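Local coordinates for protein phosphoserine phosphatase (PDB 6HYY) that hydrolyses O-phosphoserine to serine and phosphate as a magnesium-dependent member of the haloacid dehalogenase-like family, at residues S1-S9 against W207-E218; S9-T20 against F167-D175. All coordinates share one frame; numbering follows the deposited sequence.

Contact 1 (S1-S9 against W207-E218)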
loop_
_atom_site.group_PDB
_atom_site.type_symbol
_atom_site.label_atom_id
_atom_site.label_comp_id
_atom_site.label_asym_id
_atom_site.label_seq_id
_atom_site.Cartn_x
_atom_site.Cartn_y
_atom_site.Cartn_z
ATOM N N SER A 1 -23.643 4.788 -8.049
ATOM C CA SER A 1 -24.448 3.746 -7.421
ATOM C C SER A 1 -24.020 2.361 -7.898
ATOM O O SER A 1 -23.989 1.414 -7.113
ATOM C CB SER A 1 -25.934 3.962 -7.705
ATOM O OG SER A 1 -26.351 3.197 -8.820
ATOM N N GLU A 2 -23.706 2.245 -9.191
ATOM C CA GLU A 2 -23.132 1.000 -9.693
ATOM C C GLU A 2 -21.790 0.718 -9.031
ATOM O O GLU A 2 -21.460 -0.439 -8.740
ATOM C CB GLU A 2 -22.982 1.061 -11.213
ATOM C CG GLU A 2 -24.304 1.032 -11.973
ATOM C CD GLU A 2 -24.926 -0.360 -12.046
ATOM O OE1 GLU A 2 -25.485 -0.706 -13.109
ATOM O OE2 GLU A 2 -24.869 -1.111 -11.048
ATOM N N LEU A 3 -21.008 1.767 -8.786
ATOM C CA LEU A 3 -19.782 1.623 -8.010
ATOM C C LEU A 3 -20.077 1.094 -6.615
ATOM O O LEU A 3 -19.404 0.178 -6.127
ATOM C CB LEU A 3 -19.062 2.966 -7.930
ATOM C CG LEU A 3 -17.862 3.001 -6.991
ATOM C CD1 LEU A 3 -16.784 2.078 -7.504
ATOM C CD2 LEU A 3 -17.352 4.424 -6.866
ATOM N N ARG A 4 -21.084 1.667 -5.952
ATOM C CA ARG A 4 -21.410 1.235 -4.598
ATOM C C ARG A 4 -21.937 -0.189 -4.578
ATOM O O ARG A 4 -21.649 -0.944 -3.646
ATOM C CB ARG A 4 -22.422 2.185 -3.977
ATOM C CG ARG A 4 -21.839 3.534 -3.713
ATOM C CD ARG A 4 -22.751 4.613 -4.208
ATOM N NE ARG A 4 -22.336 5.900 -3.667
ATOM C CZ ARG A 4 -22.134 6.984 -4.405
ATOM N NH1 ARG A 4 -22.327 6.941 -5.718
ATOM N NH2 ARG A 4 -21.751 8.116 -3.825
ATOM N N LYS A 5 -22.717 -0.571 -5.592
ATOM C CA LYS A 5 -23.158 -1.958 -5.703
ATOM C C LYS A 5 -21.964 -2.901 -5.769
ATOM O O LYS A 5 -21.916 -3.915 -5.061
ATOM C CB LYS A 5 -24.045 -2.126 -6.934
ATOM C CG LYS A 5 -25.368 -1.383 -6.860
ATOM C CD LYS A 5 -26.221 -1.631 -8.102
ATOM C CE LYS A 5 -26.571 -3.106 -8.276
ATOM N NZ LYS A 5 -25.564 -3.889 -9.059
ATOM N N LEU A 6 -20.987 -2.579 -6.619
ATOM C CA LEU A 6 -19.758 -3.365 -6.672
ATOM C C LEU A 6 -19.065 -3.388 -5.316
ATOM O O LEU A 6 -18.707 -4.455 -4.802
ATOM C CB LEU A 6 -18.818 -2.800 -7.738
ATOM C CG LEU A 6 -17.361 -3.258 -7.583
ATOM C CD1 LEU A 6 -17.224 -4.725 -7.961
ATOM C CD2 LEU A 6 -16.413 -2.381 -8.385
ATOM N N PHE A 7 -18.871 -2.211 -4.721
ATOM C CA PHE A 7 -18.130 -2.117 -3.467
ATOM C C PHE A 7 -18.789 -2.951 -2.374
ATOM O O PHE A 7 -18.100 -3.631 -1.602
ATOM C CB PHE A 7 -18.013 -0.647 -3.054
ATOM C CG PHE A 7 -16.986 -0.391 -1.983
ATOM C CD1 PHE A 7 -15.637 -0.591 -2.233
ATOM C CD2 PHE A 7 -17.368 0.069 -0.732
ATOM C CE1 PHE A 7 -14.692 -0.354 -1.258
ATOM C CE2 PHE A 7 -16.426 0.309 0.256
ATOM C CZ PHE A 7 -15.082 0.099 -0.011
ATOM N N TYR A 8 -20.122 -2.965 -2.336
ATOM C CA TYR A 8 -20.853 -3.675 -1.290
ATOM C C TYR A 8 -20.953 -5.171 -1.529
ATOM O O TYR A 8 -21.378 -5.894 -0.623
ATOM C CB TYR A 8 -22.251 -3.070 -1.125
ATOM C CG TYR A 8 -22.138 -1.780 -0.374
ATOM C CD1 TYR A 8 -22.777 -1.582 0.839
ATOM C CD2 TYR A 8 -21.308 -0.781 -0.851
ATOM C CE1 TYR A 8 -22.615 -0.395 1.518
ATOM C CE2 TYR A 8 -21.142 0.372 -0.204
ATOM C CZ TYR A 8 -21.787 0.573 0.972
ATOM O OH TYR A 8 -21.553 1.769 1.566
ATOM N N SER A 9 -20.565 -5.653 -2.704
ATOM C CA SER A 9 -20.527 -7.084 -2.966
ATOM C C SER A 9 -19.211 -7.731 -2.542
ATOM O O SER A 9 -19.098 -8.960 -2.591
ATOM C CB SER A 9 -20.764 -7.348 -4.455
ATOM O OG SER A 9 -19.660 -6.914 -5.228
ATOM N N TRP A 207 -13.311 1.619 -12.852
ATOM C CA TRP A 207 -13.769 2.319 -11.663
ATOM C C TRP A 207 -12.646 3.210 -11.163
ATOM O O TRP A 207 -11.505 2.758 -11.043
ATOM C CB TRP A 207 -14.178 1.332 -10.563
ATOM C CG TRP A 207 -15.078 0.235 -11.037
ATOM C CD1 TRP A 207 -14.735 -1.065 -11.282
ATOM C CD2 TRP A 207 -16.476 0.342 -11.320
ATOM N NE1 TRP A 207 -15.840 -1.777 -11.693
ATOM C CE2 TRP A 207 -16.919 -0.934 -11.728
ATOM C CE3 TRP A 207 -17.392 1.393 -11.275
ATOM C CZ2 TRP A 207 -18.243 -1.185 -12.085
ATOM C CZ3 TRP A 207 -18.711 1.139 -11.627
ATOM C CH2 TRP A 207 -19.119 -0.136 -12.028
ATOM N N TYR A 208 -12.966 4.473 -10.884
ATOM C CA TYR A 208 -11.948 5.423 -10.450
ATOM C C TYR A 208 -12.600 6.473 -9.566
ATOM O O TYR A 208 -13.658 7.003 -9.921
ATOM C CB TYR A 208 -11.267 6.101 -11.644
ATOM C CG TYR A 208 -9.965 6.793 -11.294
ATOM C CD1 TYR A 208 -8.761 6.086 -11.250
ATOM C CD2 TYR A 208 -9.938 8.151 -11.012
ATOM C CE1 TYR A 208 -7.571 6.713 -10.940
ATOM C CE2 TYR A 208 -8.754 8.789 -10.686
ATOM C CZ TYR A 208 -7.571 8.076 -10.653
ATOM O OH TYR A 208 -6.383 8.703 -10.340
ATOM N N ILE A 209 -11.977 6.764 -8.421
ATOM C CA ILE A 209 -12.467 7.781 -7.498
ATOM C C ILE A 209 -11.322 8.703 -7.092
ATOM O O ILE A 209 -10.151 8.336 -7.138
ATOM C CB ILE A 209 -13.113 7.163 -6.241
ATOM C CG1 ILE A 209 -12.060 6.402 -5.431
ATOM C CG2 ILE A 209 -14.269 6.240 -6.629
ATOM C CD1 ILE A 209 -12.580 5.876 -4.097
ATOM N N THR A 210 -11.676 9.928 -6.687
ATOM C CA THR A 210 -10.691 10.873 -6.175
ATOM C C THR A 210 -10.933 11.250 -4.724
ATOM O O THR A 210 -10.198 12.083 -4.181
ATOM C CB THR A 210 -10.654 12.158 -7.021
ATOM O OG1 THR A 210 -11.986 12.648 -7.212
ATOM C CG2 THR A 210 -10.009 11.892 -8.375
ATOM N N ASP A 211 -11.941 10.678 -4.081
ATOM C CA ASP A 211 -12.190 10.961 -2.676
ATOM C C ASP A 211 -12.868 9.739 -2.082
ATOM O O ASP A 211 -13.831 9.221 -2.657
ATOM C CB ASP A 211 -13.051 12.218 -2.513
ATOM C CG ASP A 211 -13.017 12.778 -1.100
ATOM O OD1 ASP A 211 -13.142 11.989 -0.137
ATOM O OD2 ASP A 211 -12.860 14.010 -0.954
ATOM N N PHE A 212 -12.352 9.261 -0.949
ATOM C CA PHE A 212 -12.922 8.065 -0.348
ATOM C C PHE A 212 -14.389 8.256 0.043
ATOM O O PHE A 212 -15.101 7.261 0.206
ATOM C CB PHE A 212 -12.067 7.635 0.849
ATOM C CG PHE A 212 -10.786 6.920 0.457
ATOM C CD1 PHE A 212 -10.813 5.825 -0.410
ATOM C CD2 PHE A 212 -9.563 7.351 0.939
ATOM C CE1 PHE A 212 -9.630 5.179 -0.768
ATOM C CE2 PHE A 212 -8.379 6.707 0.593
ATOM C CZ PHE A 212 -8.408 5.622 -0.264
ATOM N N VAL A 213 -14.866 9.504 0.135
ATOM C CA VAL A 213 -16.286 9.753 0.394
ATOM C C VAL A 213 -17.168 9.074 -0.649
ATOM O O VAL A 213 -18.296 8.669 -0.345
ATOM C CB VAL A 213 -16.599 11.267 0.446
ATOM C CG1 VAL A 213 -15.934 11.934 1.640
ATOM C CG2 VAL A 213 -16.242 11.951 -0.864
ATOM N N GLU A 214 -16.690 8.955 -1.892
ATOM C CA GLU A 214 -17.543 8.415 -2.947
ATOM C C GLU A 214 -17.990 6.995 -2.642
ATOM O O GLU A 214 -19.098 6.599 -3.022
ATOM C CB GLU A 214 -16.824 8.470 -4.292
ATOM C CG GLU A 214 -16.408 9.868 -4.690
ATOM C CD GLU A 214 -15.568 9.872 -5.942
ATOM O OE1 GLU A 214 -15.982 9.223 -6.923
ATOM O OE2 GLU A 214 -14.489 10.505 -5.941
ATOM N N LEU A 215 -17.151 6.213 -1.967
ATOM C CA LEU A 215 -17.591 4.907 -1.493
ATOM C C LEU A 215 -18.432 5.017 -0.232
ATOM O O LEU A 215 -19.218 4.106 0.057
ATOM C CB LEU A 215 -16.377 4.010 -1.249
ATOM C CG LEU A 215 -15.484 3.907 -2.479
ATOM C CD1 LEU A 215 -14.199 3.162 -2.167
ATOM C CD2 LEU A 215 -16.248 3.224 -3.607
ATOM N N LEU A 216 -18.271 6.113 0.518
ATOM C CA LEU A 216 -19.126 6.504 1.632
ATOM C C LEU A 216 -20.394 7.210 1.173
ATOM O O LEU A 216 -21.009 7.931 1.963
ATOM C CB LEU A 216 -18.362 7.413 2.601
ATOM C CG LEU A 216 -17.053 6.918 3.227
ATOM C CD1 LEU A 216 -16.247 8.083 3.790
ATOM C CD2 LEU A 216 -17.342 5.896 4.303
ATOM N N GLY A 217 -20.762 7.058 -0.096
ATOM C CA GLY A 217 -22.043 7.537 -0.572
ATOM C C GLY A 217 -23.043 6.404 -0.540
ATOM O O GLY A 217 -23.354 5.804 -1.572
ATOM N N GLU A 218 -23.544 6.083 0.649
ATOM C CA GLU A 218 -24.427 4.935 0.802
ATOM C C GLU A 218 -25.673 5.306 1.587
ATOM O O GLU A 218 -26.795 5.250 1.070
ATOM C CB GLU A 218 -23.696 3.792 1.507
ATOM C CG GLU A 218 -22.821 4.219 2.700
ATOM C CD GLU A 218 -22.634 3.102 3.720
ATOM O OE1 GLU A 218 -23.228 2.018 3.525
ATOM O OE2 GLU A 218 -21.879 3.298 4.697
#

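Contact 2 (S9-T20 against F167-D175). With MG (magnesium ion), chain D; SER (serine), chain E.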
loop_
_atom_site.group_PDB
_atom_site.type_symbol
_atom_site.label_atom_id
_atom_site.label_comp_id
_atom_site.label_asym_id
_atom_site.label_seq_id
_atom_site.Cartn_x
_atom_site.Cartn_y
_atom_site.Cartn_z
ATOM N N SER A 9 -20.565 -5.653 -2.704
ATOM C CA SER A 9 -20.527 -7.084 -2.966
ATOM C C SER A 9 -19.211 -7.731 -2.542
ATOM O O SER A 9 -19.098 -8.960 -2.591
ATOM C CB SER A 9 -20.764 -7.348 -4.455
ATOM O OG SER A 9 -19.660 -6.914 -5.228
ATOM N N ALA A 10 -18.223 -6.945 -2.128
ATOM C CA ALA A 10 -16.909 -7.482 -1.794
ATOM C C ALA A 10 -16.916 -8.113 -0.410
ATOM O O ALA A 10 -17.507 -7.571 0.526
ATOM C CB ALA A 10 -15.861 -6.375 -1.837
ATOM N N ASP A 11 -16.234 -9.249 -0.261
ATOM C CA ASP A 11 -15.981 -9.722 1.095
ATOM C C ASP A 11 -14.551 -9.474 1.555
ATOM O O ASP A 11 -14.260 -9.682 2.734
ATOM C CB ASP A 11 -16.363 -11.202 1.277
ATOM C CG ASP A 11 -15.634 -12.136 0.358
ATOM O OD1 ASP A 11 -14.971 -11.695 -0.596
ATOM O OD2 ASP A 11 -15.743 -13.369 0.603
ATOM N N ALA A 12 -13.674 -8.974 0.681
ATOM C CA ALA A 12 -12.351 -8.542 1.102
ATOM C C ALA A 12 -11.946 -7.352 0.243
ATOM O O ALA A 12 -12.236 -7.311 -0.955
ATOM C CB ALA A 12 -11.306 -9.666 1.014
ATOM N N VAL A 13 -11.299 -6.364 0.864
ATOM C CA VAL A 13 -10.784 -5.208 0.143
ATOM C C VAL A 13 -9.321 -5.053 0.508
ATOM O O VAL A 13 -8.975 -5.022 1.692
ATOM C CB VAL A 13 -11.563 -3.929 0.491
ATOM C CG1 VAL A 13 -10.859 -2.702 -0.126
ATOM C CG2 VAL A 13 -13.001 -4.015 0.031
ATOM N N CYS A 14 -8.464 -4.989 -0.501
ATOM C CA CYS A 14 -7.035 -4.784 -0.302
ATOM C C CYS A 14 -6.695 -3.373 -0.742
ATOM O O CYS A 14 -7.047 -2.973 -1.853
ATOM C CB CYS A 14 -6.184 -5.767 -1.102
ATOM S SG CYS A 14 -6.531 -7.494 -0.714
ATOM N N PHE A 15 -6.039 -2.623 0.135
ATOM C CA PHE A 15 -5.613 -1.267 -0.164
ATOM C C PHE A 15 -4.110 -1.230 -0.370
ATOM O O PHE A 15 -3.354 -1.738 0.467
ATOM C CB PHE A 15 -5.937 -0.318 0.982
ATOM C CG PHE A 15 -7.386 0.004 1.158
ATOM C CD1 PHE A 15 -7.977 1.066 0.481
ATOM C CD2 PHE A 15 -8.162 -0.741 2.037
ATOM C CE1 PHE A 15 -9.310 1.374 0.659
ATOM C CE2 PHE A 15 -9.507 -0.425 2.243
ATOM C CZ PHE A 15 -10.091 0.620 1.535
ATOM N N ASP A 16 -3.688 -0.600 -1.461
ATOM C CA ASP A 16 -2.339 -0.072 -1.576
ATOM C C ASP A 16 -2.099 0.956 -0.470
ATOM O O ASP A 16 -3.010 1.698 -0.099
ATOM C CB ASP A 16 -2.210 0.562 -2.968
ATOM C CG ASP A 16 -0.930 1.360 -3.156
ATOM O OD1 ASP A 16 0.151 0.810 -2.932
ATOM O OD2 ASP A 16 -1.040 2.524 -3.564
ATOM N N VAL A 17 -0.871 1.011 0.051
ATOM C CA VAL A 17 -0.570 1.994 1.097
ATOM C C VAL A 17 -0.068 3.327 0.530
ATOM O O VAL A 17 -0.741 4.363 0.684
ATOM C CB VAL A 17 0.420 1.407 2.117
ATOM C CG1 VAL A 17 0.781 2.462 3.163
ATOM C CG2 VAL A 17 -0.179 0.166 2.779
ATOM N N ASP A 18 1.101 3.334 -0.129
ATOM C CA ASP A 18 1.715 4.610 -0.523
ATOM C C ASP A 18 0.848 5.352 -1.539
ATOM O O ASP A 18 0.512 4.821 -2.602
ATOM C CB ASP A 18 3.116 4.444 -1.135
ATOM C CG ASP A 18 4.168 3.905 -0.160
ATOM O OD1 ASP A 18 4.008 4.009 1.071
ATOM O OD2 ASP A 18 5.192 3.368 -0.649
ATOM N N SER A 19 0.529 6.607 -1.223
ATOM C CA SER A 19 -0.299 7.518 -2.004
ATOM C C SER A 19 -1.752 7.083 -2.099
ATOM O O SER A 19 -2.539 7.739 -2.780
ATOM C CB SER A 19 0.268 7.749 -3.409
ATOM O OG SER A 19 1.584 8.260 -3.297
ATOM N N THR A 20 -2.151 6.022 -1.386
ATOM C CA THR A 20 -3.554 5.629 -1.320
ATOM C C THR A 20 -4.056 5.739 0.115
ATOM O O THR A 20 -4.775 6.685 0.426
ATOM C CB THR A 20 -3.749 4.224 -1.889
ATOM O OG1 THR A 20 -3.401 4.264 -3.280
ATOM C CG2 THR A 20 -5.185 3.809 -1.782
ATOM N N PHE A 167 -11.881 -16.172 -0.467
ATOM C CA PHE A 167 -12.831 -15.073 -0.575
ATOM C C PHE A 167 -13.598 -15.126 -1.898
ATOM O O PHE A 167 -13.025 -15.435 -2.943
ATOM C CB PHE A 167 -12.105 -13.725 -0.484
ATOM C CG PHE A 167 -11.496 -13.424 0.862
ATOM C CD1 PHE A 167 -12.279 -13.273 1.991
ATOM C CD2 PHE A 167 -10.116 -13.231 0.970
ATOM C CE1 PHE A 167 -11.701 -12.960 3.227
ATOM C CE2 PHE A 167 -9.536 -12.931 2.199
ATOM C CZ PHE A 167 -10.337 -12.805 3.327
ATOM N N LYS A 168 -14.891 -14.754 -1.845
ATOM C CA LYS A 168 -15.729 -14.716 -3.048
ATOM C C LYS A 168 -15.383 -13.554 -3.965
ATOM O O LYS A 168 -15.373 -13.706 -5.191
ATOM C CB LYS A 168 -17.211 -14.657 -2.685
ATOM C CG LYS A 168 -17.522 -15.571 -1.577
ATOM C CD LYS A 168 -17.622 -16.898 -2.286
ATOM C CE LYS A 168 -17.947 -17.953 -1.288
ATOM N NZ LYS A 168 -19.248 -17.692 -0.755
ATOM N N LYS A 169 -15.094 -12.391 -3.400
ATOM C CA LYS A 169 -14.972 -11.193 -4.217
ATOM C C LYS A 169 -13.977 -10.265 -3.524
ATOM O O LYS A 169 -14.327 -9.615 -2.537
ATOM C CB LYS A 169 -16.322 -10.521 -4.404
ATOM C CG LYS A 169 -16.254 -9.288 -5.303
ATOM C CD LYS A 169 -17.558 -9.082 -6.050
ATOM C CE LYS A 169 -17.341 -8.317 -7.346
ATOM N NZ LYS A 169 -18.647 -8.042 -8.027
ATOM N N ILE A 170 -12.755 -10.216 -4.049
ATOM C CA ILE A 170 -11.691 -9.355 -3.535
ATOM C C ILE A 170 -11.541 -8.150 -4.455
ATOM O O ILE A 170 -11.345 -8.295 -5.667
ATOM C CB ILE A 170 -10.357 -10.111 -3.433
ATOM C CG1 ILE A 170 -10.488 -11.356 -2.587
ATOM C CG2 ILE A 170 -9.272 -9.222 -2.823
ATOM C CD1 ILE A 170 -9.206 -12.183 -2.604
ATOM N N ILE A 171 -11.572 -6.950 -3.881
ATOM C CA ILE A 171 -11.372 -5.715 -4.633
ATOM C C ILE A 171 -10.015 -5.147 -4.253
ATOM O O ILE A 171 -9.675 -5.088 -3.064
ATOM C CB ILE A 171 -12.484 -4.693 -4.343
ATOM C CG1 ILE A 171 -13.852 -5.275 -4.753
ATOM C CG2 ILE A 171 -12.203 -3.363 -5.061
ATOM C CD1 ILE A 171 -14.997 -4.298 -4.631
ATOM N N MET A 172 -9.237 -4.752 -5.258
ATOM C CA MET A 172 -7.983 -4.026 -5.048
ATOM C C MET A 172 -8.223 -2.531 -5.251
ATOM O O MET A 172 -8.888 -2.150 -6.213
ATOM C CB MET A 172 -6.916 -4.502 -6.033
ATOM C CG MET A 172 -5.611 -3.734 -5.945
ATOM S SD MET A 172 -4.602 -4.335 -4.575
ATOM C CE MET A 172 -3.621 -2.891 -4.137
ATOM N N ILE A 173 -7.717 -1.702 -4.332
ATOM C CA ILE A 173 -7.859 -0.243 -4.407
ATOM C C ILE A 173 -6.484 0.383 -4.337
ATOM O O ILE A 173 -5.742 0.140 -3.382
ATOM C CB ILE A 173 -8.751 0.299 -3.280
ATOM C CG1 ILE A 173 -10.146 -0.336 -3.369
ATOM C CG2 ILE A 173 -8.806 1.853 -3.356
ATOM C CD1 ILE A 173 -11.187 0.223 -2.393
ATOM N N GLY A 174 -6.144 1.190 -5.343
ATOM C CA GLY A 174 -4.831 1.821 -5.332
ATOM C C GLY A 174 -4.703 2.852 -6.430
ATOM O O GLY A 174 -5.580 3.002 -7.288
ATOM N N ASP A 175 -3.596 3.588 -6.368
ATOM C CA ASP A 175 -3.394 4.728 -7.252
ATOM C C ASP A 175 -2.597 4.414 -8.504
ATOM O O ASP A 175 -2.655 5.198 -9.459
ATOM C CB ASP A 175 -2.676 5.856 -6.499
ATOM C CG ASP A 175 -1.254 5.489 -6.124
ATOM O OD1 ASP A 175 -1.073 4.490 -5.411
ATOM O OD2 ASP A 175 -0.299 6.195 -6.542
HETATM MG MG MG D . 0.720 3.478 -4.448
HETATM N N SER E . 5.390 1.385 -2.229
HETATM C CA SER E . 4.208 0.537 -2.141
HETATM C C SER E . 4.042 -0.263 -3.427
HETATM O O SER E . 2.959 -0.242 -4.002
HETATM C CB SER E . 2.959 1.359 -1.909
HETATM O OG SER E . 1.972 0.690 -1.160
HETATM O OXT SER E . 4.961 -0.910 -3.940
HETATM O O HOH W 1 1.904 5.152 -5.360
HETATM O O HOH W 2 2.616 2.743 -4.333
HETATM O O HOH W 3 0.892 2.070 -6.168
#

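Contact 1 (S1-S9 against W207-E218)
Leu3 and Leu6 both carry CG trans to the main-chain N (chi1 172° and 162°), which brings one methyl of each, Leu3 CD1 and Leu6 CD2, to Trp207, while Trp207, with CG beside its own N (chi1 -48°), turns its indole across the flank of helix 2-8, against Glu2, Leu3 and Leu6. The contact packs this N-terminal helix against the edge of the Rossmann-like sheet of the haloacid dehalogenase fold, where strand 207-209 is one of the two outermost strands; the helix and strand axes are 10.3 Å apart at closest approach. Leu6 CD2 stands over one indole face, 3.5 Å from the centroid of the five-membered ring, a CH-pi contact. Leu3 runs past the benzo part in the opposite direction, its CD1 3.9 Å from Trp207 CE3. With an alanine in place of Trp207, a gap is likely to open beside Leu3, and the CD2 methyl of Leu6 would lose its aromatic platform. The other methyl of Leu3 fills the angle between strand and following chain: CD2 is 3.6 Å from Ile209 CG2 and equally near Leu215 CD2, and both side chains cross it roughly at right angles. Deeper in, Leu215 CD1 lies over one face of the Phe7 ring, 4.0 Å from its centroid. The ring also touches Leu90 and Leu94 of helix 87-96 and Ile190 of the neighbouring strand, so the N-terminal helix is joined to the sheet and to a helix packed beside it. Gly217 and Glu218 are poorly ordered, so their contacts are less certain. The Arg4 guanidinium has the carbonyl oxygen of Glu214 over one face, with NH2 3.2 Å from Glu214 O at an angle too poor for a hydrogen bond.

Contact 2 (S9-T20 against F167-D175)
Two neighbouring parallel strands at the centre of the haloacid dehalogenase sheet, 12-16 and 170-174, run 4.7 Å apart at closest approach and deliver aspartates to the magnesium site at their C-terminal ends. Regular backbone bonds join them from Ala12 O to Asp16 N. At the entrance, Asp11 turns CG between its own N and carbonyl carbon (chi1 59°), bringing its carboxylate to the turn before strand 170-174. OD2 receives Lys168 N on its syn side at 2.9 Å, and Lys169 N meets OD1 from above the carboxylate plane. Ala12 CB sits over the centre of the Phe167 ring, 3.6 Å from the centroid. On the face carrying Val13 and Phe15, Ile173 CD1 wedges between them, 3.7 Å from Val13 CG1.

At the far end Asp16 OD2, Asp18 O, Asp175 OD1 and three waters complete six-coordinate magnesium. Asp16 OD2 and Asp175 OD1 approach to 2.7 Å with carboxylate planes 17° apart, a closeness explained by the shared metal. Thr20 OG1 donates to Asp16 OD2 at 2.9 Å, while Arg198 forms a salt bridge with Asp175 OD2. Asp16 OD1 accepts from the bound serine OG at 2.5 Å and pairs with Lys154. One carboxylate thus divides its oxygens between metal and product hydroxyl, consistent with the family's aspartyl-nucleophile chemistry.

Overall arrangement
The two contacts share Ser9, where helix 2-8 leads into strand 12-16, and their centres lie 12 Å apart. Along the chain contact 2 is nested within the loop closed by contact 1, and both reach the same sheet: 9-20 with 167-175 at its middle, 1-9 with 207-218 at its edge. Strand 188-192 lies between 170-174 and 207-209, yet helix 2-8 reaches across to strand 170-174, with Phe7 CE1 3.7 Å from Ile173 CD1. A second junction is Phe212 CE2, 3.6 Å from Thr20 O. Contact 2 holds magnesium and serine directly; contact 1 is peripheral packing, the Ile209 side chain lying about 13 Å from the metal.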